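Local coordinates for protein orotidine 5'-phosphate decarboxylase (Methanocaldococcus jannaschii, PDB 4LUI) that catalyses the decarboxylation of orotidine 5'-monophosphate to uridine 5'-monophosphate, the last step of de novo UMP synthesis, and works as a homodimer, at residues K23-R33 and Y46-L56; K74-D84 and A100-V109. One frame throughout, in Å; residues are numbered along the deposited sequence.

Contact 1 of 2, residues K23-R33 and Y46-L56; sequences KLMLALDVLDR and YVDAIKVGYPL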
loop_
_atom_site.group_PDB
_atom_site.type_symbol
_atom_site.label_atom_id
_atom_site.label_comp_id
_atom_site.label_asym_id
_atom_site.label_seq_id
_atom_site.Cartn_x
_atom_site.Cartn_y
_atom_site.Cartn_z
ATOM N N LYS B 23 19.839 -10.033 -12.096
ATOM C CA LYS B 23 20.312 -8.922 -11.288
ATOM C C LYS B 23 20.023 -9.197 -9.810
ATOM O O LYS B 23 19.092 -9.924 -9.479
ATOM C CB LYS B 23 19.630 -7.632 -11.736
ATOM C CG LYS B 23 20.089 -7.189 -13.132
ATOM C CD LYS B 23 19.405 -5.914 -13.584
ATOM C CE LYS B 23 18.080 -6.198 -14.253
ATOM N NZ LYS B 23 17.524 -4.964 -14.894
ATOM N N LEU B 24 20.834 -8.627 -8.925
ATOM C CA LEU B 24 20.630 -8.796 -7.495
ATOM C C LEU B 24 19.954 -7.560 -6.912
ATOM O O LEU B 24 20.476 -6.448 -7.016
ATOM C CB LEU B 24 21.967 -9.050 -6.792
ATOM C CG LEU B 24 21.927 -9.093 -5.267
ATOM C CD1 LEU B 24 21.044 -10.243 -4.783
ATOM C CD2 LEU B 24 23.347 -9.235 -4.717
ATOM N N MET B 25 18.787 -7.760 -6.305
ATOM C CA MET B 25 18.026 -6.669 -5.712
ATOM C C MET B 25 18.015 -6.843 -4.211
ATOM O O MET B 25 17.583 -7.877 -3.710
ATOM C CB MET B 25 16.585 -6.657 -6.247
ATOM C CG MET B 25 15.727 -5.545 -5.633
ATOM S SD MET B 25 14.032 -5.575 -6.255
ATOM C CE MET B 25 14.295 -5.118 -7.957
ATOM N N LEU B 26 18.498 -5.833 -3.492
ATOM C CA LEU B 26 18.477 -5.868 -2.034
ATOM C C LEU B 26 17.142 -5.361 -1.505
ATOM O O LEU B 26 16.745 -4.238 -1.834
ATOM C CB LEU B 26 19.623 -5.001 -1.463
ATOM C CG LEU B 26 19.603 -4.780 0.062
ATOM C CD1 LEU B 26 19.732 -6.109 0.800
ATOM C CD2 LEU B 26 20.696 -3.798 0.501
ATOM N N ALA B 27 16.459 -6.174 -0.696
ATOM C CA ALA B 27 15.271 -5.706 0.013
ATOM C C ALA B 27 15.745 -5.039 1.298
ATOM O O ALA B 27 16.104 -5.715 2.267
ATOM C CB ALA B 27 14.290 -6.871 0.312
ATOM N N LEU B 28 15.768 -3.710 1.302
ATOM C CA LEU B 28 16.415 -2.967 2.377
ATOM C C LEU B 28 15.406 -2.697 3.476
ATOM O O LEU B 28 14.999 -1.560 3.708
ATOM C CB LEU B 28 16.989 -1.659 1.840
ATOM C CG LEU B 28 17.805 -0.813 2.823
ATOM C CD1 LEU B 28 18.944 -1.627 3.407
ATOM C CD2 LEU B 28 18.329 0.423 2.124
ATOM N N ASP B 29 15.004 -3.759 4.160
ATOM C CA ASP B 29 13.901 -3.672 5.108
ATOM C C ASP B 29 14.404 -3.404 6.526
ATOM O O ASP B 29 14.322 -4.257 7.414
ATOM C CB ASP B 29 13.060 -4.940 5.034
ATOM C CG ASP B 29 12.408 -5.121 3.678
ATOM O OD1 ASP B 29 12.092 -4.099 3.029
ATOM O OD2 ASP B 29 12.230 -6.282 3.258
ATOM N N VAL B 30 14.962 -2.214 6.716
ATOM C CA VAL B 30 15.337 -1.742 8.043
ATOM C C VAL B 30 14.460 -0.530 8.352
ATOM O O VAL B 30 13.845 0.032 7.457
ATOM C CB VAL B 30 16.831 -1.389 8.126
ATOM C CG1 VAL B 30 17.667 -2.630 7.870
ATOM C CG2 VAL B 30 17.177 -0.297 7.123
ATOM N N LEU B 31 14.360 -0.162 9.622
ATOM C CA LEU B 31 13.508 0.958 10.008
ATOM C C LEU B 31 14.287 2.248 10.166
ATOM O O LEU B 31 13.742 3.337 9.996
ATOM C CB LEU B 31 12.808 0.648 11.323
ATOM C CG LEU B 31 11.865 -0.553 11.352
ATOM C CD1 LEU B 31 11.351 -0.743 12.764
ATOM C CD2 LEU B 31 10.704 -0.352 10.390
ATOM N N ASP B 32 15.561 2.119 10.502
ATOM C CA ASP B 32 16.381 3.269 10.845
ATOM C C ASP B 32 17.124 3.806 9.624
ATOM O O ASP B 32 17.787 3.055 8.901
ATOM C CB ASP B 32 17.364 2.874 11.938
ATOM C CG ASP B 32 18.311 3.985 12.291
ATOM O OD1 ASP B 32 17.933 4.855 13.104
ATOM O OD2 ASP B 32 19.434 3.988 11.753
ATOM N N ARG B 33 17.023 5.112 9.395
ATOM C CA ARG B 33 17.561 5.668 8.158
ATOM C C ARG B 33 19.089 5.658 8.131
ATOM O O ARG B 33 19.671 5.457 7.064
ATOM C CB ARG B 33 16.995 7.061 7.859
ATOM C CG ARG B 33 17.582 8.168 8.694
ATOM C CD ARG B 33 16.952 9.515 8.361
ATOM N NE ARG B 33 17.308 10.015 7.034
ATOM C CZ ARG B 33 18.500 10.511 6.716
ATOM N NH1 ARG B 33 19.470 10.553 7.619
ATOM N NH2 ARG B 33 18.730 10.959 5.491
ATOM N N TYR B 46 27.979 -4.409 -5.285
ATOM C CA TYR B 46 27.566 -5.789 -5.533
ATOM C C TYR B 46 26.090 -5.949 -5.864
ATOM O O TYR B 46 25.693 -6.936 -6.481
ATOM C CB TYR B 46 27.913 -6.665 -4.334
ATOM C CG TYR B 46 29.393 -6.809 -4.166
ATOM C CD1 TYR B 46 30.125 -7.616 -5.021
ATOM C CD2 TYR B 46 30.068 -6.111 -3.177
ATOM C CE1 TYR B 46 31.497 -7.741 -4.879
ATOM C CE2 TYR B 46 31.434 -6.229 -3.029
ATOM C CZ TYR B 46 32.142 -7.044 -3.882
ATOM O OH TYR B 46 33.503 -7.164 -3.730
ATOM N N VAL B 47 25.272 -4.991 -5.452
ATOM C CA VAL B 47 23.849 -5.067 -5.743
ATOM C C VAL B 47 23.538 -4.280 -7.000
ATOM O O VAL B 47 24.237 -3.323 -7.331
ATOM C CB VAL B 47 22.981 -4.550 -4.563
ATOM C CG1 VAL B 47 23.326 -5.307 -3.296
ATOM C CG2 VAL B 47 23.181 -3.044 -4.361
ATOM N N ASP B 48 22.494 -4.695 -7.709
ATOM C CA ASP B 48 22.110 -4.024 -8.944
ATOM C C ASP B 48 20.921 -3.103 -8.706
ATOM O O ASP B 48 20.694 -2.162 -9.470
ATOM C CB ASP B 48 21.767 -5.050 -10.023
ATOM C CG ASP B 48 22.950 -5.914 -10.370
ATOM O OD1 ASP B 48 23.925 -5.370 -10.940
ATOM O OD2 ASP B 48 22.926 -7.121 -10.059
ATOM N N ALA B 49 20.171 -3.377 -7.645
ATOM C CA ALA B 49 18.990 -2.581 -7.317
ATOM C C ALA B 49 18.736 -2.586 -5.821
ATOM O O ALA B 49 19.138 -3.510 -5.119
ATOM C CB ALA B 49 17.755 -3.106 -8.058
ATOM N N ILE B 50 18.058 -1.550 -5.342
ATOM C CA ILE B 50 17.671 -1.470 -3.937
ATOM C C ILE B 50 16.166 -1.268 -3.865
ATOM O O ILE B 50 15.634 -0.370 -4.526
ATOM C CB ILE B 50 18.387 -0.307 -3.224
ATOM C CG1 ILE B 50 19.910 -0.518 -3.275
ATOM C CG2 ILE B 50 17.906 -0.194 -1.771
ATOM C CD1 ILE B 50 20.712 0.636 -2.759
ATOM N N LYS B 51 15.487 -2.110 -3.087
ATOM C CA LYS B 51 14.034 -2.032 -2.920
ATOM C C LYS B 51 13.719 -1.518 -1.516
ATOM O O LYS B 51 14.188 -2.076 -0.514
ATOM C CB LYS B 51 13.403 -3.418 -3.154
ATOM C CG LYS B 51 11.869 -3.456 -3.130
ATOM C CD LYS B 51 11.299 -4.844 -3.493
ATOM C CE LYS B 51 11.473 -5.866 -2.368
ATOM N NZ LYS B 51 10.661 -5.543 -1.156
ATOM N N VAL B 52 12.932 -0.450 -1.447
ATOM C CA VAL B 52 12.567 0.137 -0.168
ATOM C C VAL B 52 11.058 0.090 -0.002
ATOM O O VAL B 52 10.307 0.207 -0.982
ATOM C CB VAL B 52 13.067 1.586 -0.019
ATOM C CG1 VAL B 52 14.604 1.630 0.004
ATOM C CG2 VAL B 52 12.504 2.468 -1.112
ATOM N N GLY B 53 10.612 -0.092 1.232
ATOM C CA GLY B 53 9.184 -0.172 1.490
ATOM C C GLY B 53 8.694 0.913 2.421
ATOM O O GLY B 53 9.462 1.751 2.884
ATOM N N TYR B 54 7.396 0.880 2.716
ATOM C CA TYR B 54 6.800 1.859 3.617
ATOM C C TYR B 54 7.347 1.945 5.047
ATOM O O TYR B 54 7.422 3.042 5.596
ATOM C CB TYR B 54 5.279 1.695 3.645
ATOM C CG TYR B 54 4.584 2.353 2.460
ATOM C CD1 TYR B 54 4.852 3.676 2.131
ATOM C CD2 TYR B 54 3.647 1.664 1.701
ATOM C CE1 TYR B 54 4.218 4.298 1.079
ATOM C CE2 TYR B 54 2.991 2.288 0.636
ATOM C CZ TYR B 54 3.295 3.606 0.338
ATOM O OH TYR B 54 2.686 4.264 -0.716
ATOM N N PRO B 55 7.685 0.801 5.673
ATOM C CA PRO B 55 8.171 0.965 7.051
ATOM C C PRO B 55 9.394 1.881 7.150
ATOM O O PRO B 55 9.465 2.714 8.066
ATOM C CB PRO B 55 8.486 -0.469 7.482
ATOM C CG PRO B 55 7.509 -1.308 6.643
ATOM C CD PRO B 55 7.505 -0.621 5.310
ATOM N N LEU B 56 10.312 1.759 6.201
ATOM C CA LEU B 56 11.468 2.649 6.185
ATOM C C LEU B 56 11.062 4.066 5.795
ATOM O O LEU B 56 11.413 5.035 6.468
ATOM C CB LEU B 56 12.528 2.132 5.222
ATOM C CG LEU B 56 13.751 3.040 5.015
ATOM C CD1 LEU B 56 14.497 3.275 6.319
ATOM C CD2 LEU B 56 14.669 2.441 3.968
HETATM O O HOH W 1 12.381 -1.098 3.098
HETATM O O HOH W 2 12.185 -3.707 0.423
HETATM O O HOH W 3 10.584 -7.042 1.241
HETATM O O HOH W 4 10.716 3.496 10.212
#
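Leu26 and Lys51 are joined backbone to backbone where strands 23-27 and 49-53, first and second of the TIM barrel, run parallel as the two arms of a beta-alpha-beta crossover through helix 33-43. Lys51 N meets Leu26 O at 2.8 Å, and Leu26 N and Leu28 N bond in turn to the carbonyls of Ala49 and Lys51. Where the pairing begins, Leu24 O accepts from both Asp48 N and Ala49 N, while Asp48 points its carboxylate toward the first strand: OD2 takes Leu24 N through its anti lone pair at 2.8 Å, nearly straight at 172°. The same oxygen forms a salt bridge with Lys228, tying helix 220-230 to this end of the sheet. Inside the barrel the Lys51 chain passes Met25, Met25 SD lying 3.8 Å from Lys51 CB, and bends at chi3 and chi4, which brings CE over Ala27 CB. On the other face Leu28 and Ile50 lie side by side, Leu28 CD2 to Ile50 CG2 at 4.0 Å, both against Val40 of helix 33-43. Asp29 and Lys51, both predicted to bind substrate, are linked through two waters, with NZ also salt-bridged to Asp79. Farther along, Leu31 CD2 packs on Pro55 CB, and Leu56 presses CB to 3.3 Å from Val30 O, a buried carbonyl without a hydrogen-bond partner.

Contact 2 of 2, residues K74-D84 and A100-V109; sequences KEVIADFKVAD and ADGIIVHGFV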
loop_
_atom_site.group_PDB
_atom_site.type_symbol
_atom_site.label_atom_id
_atom_site.label_comp_id
_atom_site.label_asym_id
_atom_site.label_seq_id
_atom_site.Cartn_x
_atom_site.Cartn_y
_atom_site.Cartn_z
ATOM N N LYS B 74 22.561 3.250 -8.181
ATOM C CA LYS B 74 21.875 2.059 -8.662
ATOM C C LYS B 74 20.362 2.287 -8.596
ATOM O O LYS B 74 19.882 3.218 -7.946
ATOM C CB LYS B 74 22.265 0.823 -7.839
ATOM C CG LYS B 74 23.767 0.484 -7.843
ATOM C CD LYS B 74 24.202 -0.138 -9.160
ATOM C CE LYS B 74 25.721 -0.358 -9.215
ATOM N NZ LYS B 74 26.170 -1.569 -8.467
ATOM N N GLU B 75 19.632 1.417 -9.274
ATOM C CA GLU B 75 18.187 1.506 -9.401
ATOM C C GLU B 75 17.492 1.384 -8.047
ATOM O O GLU B 75 17.751 0.445 -7.308
ATOM C CB GLU B 75 17.734 0.370 -10.311
ATOM C CG GLU B 75 16.258 0.278 -10.550
ATOM C CD GLU B 75 15.937 -0.789 -11.573
ATOM O OE1 GLU B 75 16.556 -1.883 -11.518
ATOM O OE2 GLU B 75 15.086 -0.520 -12.444
ATOM N N VAL B 76 16.595 2.313 -7.727
ATOM C CA VAL B 76 15.838 2.231 -6.474
ATOM C C VAL B 76 14.359 2.008 -6.765
ATOM O O VAL B 76 13.731 2.794 -7.481
ATOM C CB VAL B 76 16.020 3.490 -5.609
ATOM C CG1 VAL B 76 15.113 3.442 -4.371
ATOM C CG2 VAL B 76 17.482 3.629 -5.205
ATOM N N ILE B 77 13.813 0.931 -6.209
ATOM C CA ILE B 77 12.426 0.531 -6.455
ATOM C C ILE B 77 11.609 0.694 -5.185
ATOM O O ILE B 77 12.014 0.227 -4.126
ATOM C CB ILE B 77 12.338 -0.951 -6.873
ATOM C CG1 ILE B 77 13.155 -1.207 -8.145
ATOM C CG2 ILE B 77 10.881 -1.390 -7.059
ATOM C CD1 ILE B 77 12.851 -0.255 -9.281
ATOM N N ALA B 78 10.469 1.370 -5.286
ATOM C CA ALA B 78 9.610 1.579 -4.122
ATOM C C ALA B 78 8.533 0.512 -4.044
ATOM O O ALA B 78 7.625 0.471 -4.883
ATOM C CB ALA B 78 8.986 2.958 -4.164
ATOM N N ASP B 79 8.643 -0.357 -3.043
ATOM C CA ASP B 79 7.707 -1.459 -2.901
ATOM C C ASP B 79 6.530 -0.968 -2.065
ATOM O O ASP B 79 6.442 -1.228 -0.862
ATOM C CB ASP B 79 8.399 -2.652 -2.248
ATOM C CG ASP B 79 7.556 -3.912 -2.276
ATOM O OD1 ASP B 79 6.406 -3.861 -2.776
ATOM O OD2 ASP B 79 8.045 -4.951 -1.782
ATOM N N PHE B 80 5.635 -0.230 -2.721
ATOM C CA PHE B 80 4.558 0.470 -2.025
ATOM C C PHE B 80 3.197 -0.196 -2.226
ATOM O O PHE B 80 2.180 0.301 -1.720
ATOM C CB PHE B 80 4.495 1.910 -2.514
ATOM C CG PHE B 80 5.574 2.796 -1.951
ATOM C CD1 PHE B 80 6.529 2.299 -1.074
ATOM C CD2 PHE B 80 5.622 4.139 -2.302
ATOM C CE1 PHE B 80 7.531 3.134 -0.549
ATOM C CE2 PHE B 80 6.603 4.982 -1.776
ATOM C CZ PHE B 80 7.566 4.476 -0.902
ATOM N N LYS B 81 3.192 -1.308 -2.954
ATOM C CA LYS B 81 1.975 -2.111 -3.128
ATOM C C LYS B 81 0.754 -1.245 -3.468
ATOM O O LYS B 81 -0.314 -1.411 -2.865
ATOM C CB LYS B 81 1.672 -2.897 -1.839
ATOM C CG LYS B 81 2.741 -3.925 -1.438
ATOM C CD LYS B 81 3.063 -4.884 -2.572
ATOM C CE LYS B 81 3.722 -6.174 -2.055
ATOM N NZ LYS B 81 5.052 -5.907 -1.421
ATOM N N VAL B 82 0.917 -0.318 -4.407
ATOM C CA VAL B 82 -0.082 0.722 -4.649
ATOM C C VAL B 82 -1.419 0.072 -5.002
ATOM O O VAL B 82 -1.476 -0.820 -5.853
ATOM C CB VAL B 82 0.346 1.666 -5.790
ATOM C CG1 VAL B 82 -0.618 2.821 -5.892
ATOM C CG2 VAL B 82 1.770 2.190 -5.546
ATOM N N ALA B 83 -2.476 0.498 -4.326
ATOM C CA ALA B 83 -3.726 -0.234 -4.381
ATOM C C ALA B 83 -4.914 0.679 -4.127
ATOM O O ALA B 83 -5.772 0.369 -3.306
ATOM C CB ALA B 83 -3.698 -1.384 -3.360
ATOM N N ASP B 84 -4.965 1.801 -4.844
ATOM C CA ASP B 84 -6.063 2.754 -4.704
ATOM C C ASP B 84 -6.753 3.051 -6.043
ATOM O O ASP B 84 -6.471 2.409 -7.053
ATOM C CB ASP B 84 -5.562 4.047 -4.032
ATOM C CG ASP B 84 -6.557 4.621 -3.044
ATOM O OD1 ASP B 84 -7.724 4.848 -3.441
ATOM O OD2 ASP B 84 -6.170 4.829 -1.867
ATOM N N ALA B 100 12.473 7.769 -6.673
ATOM C CA ALA B 100 12.610 6.355 -7.018
ATOM C C ALA B 100 12.642 6.161 -8.533
ATOM O O ALA B 100 12.172 7.005 -9.295
ATOM C CB ALA B 100 11.477 5.550 -6.431
ATOM N N ASP B 101 13.181 5.025 -8.954
ATOM C CA ASP B 101 13.281 4.702 -10.367
ATOM C C ASP B 101 12.157 3.795 -10.825
ATOM O O ASP B 101 11.949 3.628 -12.018
ATOM C CB ASP B 101 14.622 4.035 -10.642
ATOM C CG ASP B 101 15.770 4.937 -10.294
ATOM O OD1 ASP B 101 15.859 6.018 -10.921
ATOM O OD2 ASP B 101 16.562 4.585 -9.394
ATOM N N GLY B 102 11.447 3.210 -9.873
ATOM C CA GLY B 102 10.353 2.318 -10.191
ATOM C C GLY B 102 9.449 2.180 -8.988
ATOM O O GLY B 102 9.838 2.494 -7.862
ATOM N N ILE B 103 8.227 1.729 -9.239
ATOM C CA ILE B 103 7.247 1.580 -8.179
ATOM C C ILE B 103 6.466 0.280 -8.376
ATOM O O ILE B 103 6.155 -0.105 -9.515
ATOM C CB ILE B 103 6.320 2.829 -8.129
ATOM C CG1 ILE B 103 5.391 2.786 -6.916
ATOM C CG2 ILE B 103 5.541 3.004 -9.438
ATOM C CD1 ILE B 103 4.553 4.063 -6.794
ATOM N N ILE B 104 6.181 -0.406 -7.266
ATOM C CA ILE B 104 5.455 -1.669 -7.302
ATOM C C ILE B 104 3.983 -1.427 -6.975
ATOM O O ILE B 104 3.658 -0.775 -5.972
ATOM C CB ILE B 104 6.086 -2.706 -6.336
ATOM C CG1 ILE B 104 7.473 -3.106 -6.856
ATOM C CG2 ILE B 104 5.185 -3.929 -6.198
ATOM C CD1 ILE B 104 8.311 -3.892 -5.858
ATOM N N VAL B 105 3.111 -1.934 -7.848
ATOM C CA VAL B 105 1.666 -1.755 -7.726
ATOM C C VAL B 105 0.935 -3.102 -7.686
ATOM O O VAL B 105 1.432 -4.110 -8.200
ATOM C CB VAL B 105 1.109 -0.909 -8.890
ATOM C CG1 VAL B 105 1.943 0.371 -9.045
ATOM C CG2 VAL B 105 1.124 -1.696 -10.200
ATOM N N HIS B 106 -0.232 -3.124 -7.050
ATOM C CA HIS B 106 -1.121 -4.282 -7.152
ATOM C C HIS B 106 -1.921 -4.209 -8.432
ATOM O O HIS B 106 -2.341 -3.130 -8.847
ATOM C CB HIS B 106 -2.095 -4.351 -5.963
ATOM C CG HIS B 106 -1.546 -5.079 -4.773
ATOM N ND1 HIS B 106 -1.281 -6.431 -4.786
ATOM C CD2 HIS B 106 -1.232 -4.646 -3.529
ATOM C CE1 HIS B 106 -0.827 -6.803 -3.601
ATOM N NE2 HIS B 106 -0.770 -5.735 -2.826
ATOM N N GLY B 107 -2.107 -5.353 -9.077
ATOM C CA GLY B 107 -3.009 -5.434 -10.208
ATOM C C GLY B 107 -4.440 -5.727 -9.780
ATOM O O GLY B 107 -5.374 -5.531 -10.573
ATOM N N PHE B 108 -4.637 -6.207 -8.544
ATOM C CA PHE B 108 -5.987 -6.644 -8.153
ATOM C C PHE B 108 -7.030 -5.530 -8.137
ATOM O O PHE B 108 -8.225 -5.800 -8.260
ATOM C CB PHE B 108 -6.016 -7.525 -6.872
ATOM C CG PHE B 108 -5.863 -6.776 -5.570
ATOM C CD1 PHE B 108 -4.668 -6.817 -4.869
ATOM C CD2 PHE B 108 -6.937 -6.096 -5.000
ATOM C CE1 PHE B 108 -4.539 -6.160 -3.624
ATOM C CE2 PHE B 108 -6.798 -5.427 -3.778
ATOM C CZ PHE B 108 -5.594 -5.457 -3.104
ATOM N N VAL B 109 -6.577 -4.283 -8.037
ATOM C CA VAL B 109 -7.492 -3.148 -8.030
ATOM C C VAL B 109 -7.933 -2.734 -9.440
ATOM O O VAL B 109 -8.769 -1.849 -9.602
ATOM C CB VAL B 109 -6.949 -1.946 -7.194
ATOM C CG1 VAL B 109 -6.751 -2.362 -5.744
ATOM C CG2 VAL B 109 -5.631 -1.453 -7.745
HETATM O O HOH W 5 -2.808 -0.381 -8.284
#
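Ile104 lays its CD1 against the side chain of Asp79, 3.6 Å from OD1, on the inner wall of the TIM barrel, where neighbouring parallel strands 75-82 and 102-106 are joined through helix 86-97 in a beta-alpha-beta unit. The Ile104 and Ile77 side chains cross at about a right angle, Ile104 CG1 lying 3.8 Å from Ile77 CG2. Asp79 holds Lys81, the predicted proton donor, by a salt bridge: Lys81 NZ meets Asp79 OD1 at 2.8 Å on its syn side, 26° out of the carboxylate plane. Asp79 OD2 pairs with Lys51, and Asp84 of the second subunit reaches the same Lys81 nitrogen. Bonds from Ala78 N to Gly102 O and from Ile104 N to Ala78 O fix the first half of the register. A beta bulge then shifts it by two residues before Val82 pairs with Val105, and Ile104 O receives Val82 N at 3.2 Å. On the helix-facing side Val82 CG2 touches Ile103 CD1 at 3.6 Å. At the start of the strands Asp101 OD2 takes Val76 N at 2.8 Å and is salt-bridged to Lys69. A bend at chi2 (-51°) brings Ile77 CD1 over the backbone of Gly102, 3.7 Å from its CA. Toward the dimer interface, His106 NE2 bonds to Ala83 O of the second subunit, Phe108 CE1 sits over one face of the imidazole, and Lys81 O approaches the ring edge, 3.4 Å from His106 CD2.

Overall arrangement
Contacts 1 and 2 lie in two beta-alpha-beta units of one eight-stranded barrel, strands one and two and strands three and four, their centres about 13 Å apart, and strands 49-53 and 75-82 are sheet neighbours. Both start with an aspartate receiving a backbone N-H of the preceding strand and a lysine from a helix. Contact 2 is the more buried; contact 1 is only partly buried and includes exposed residues beyond its first strand. Their chemistry diverges toward the predicted substrate site: contact 1 couples its acid and lysine through water, whereas contact 2 uses a direct salt bridge beside a bulge. The Lys51-Asp79 salt bridge connects them, and both touch the second subunit, contact 1 with packing and stacked tyrosines, contact 2 with charged and hydrogen-bonded pairs as well.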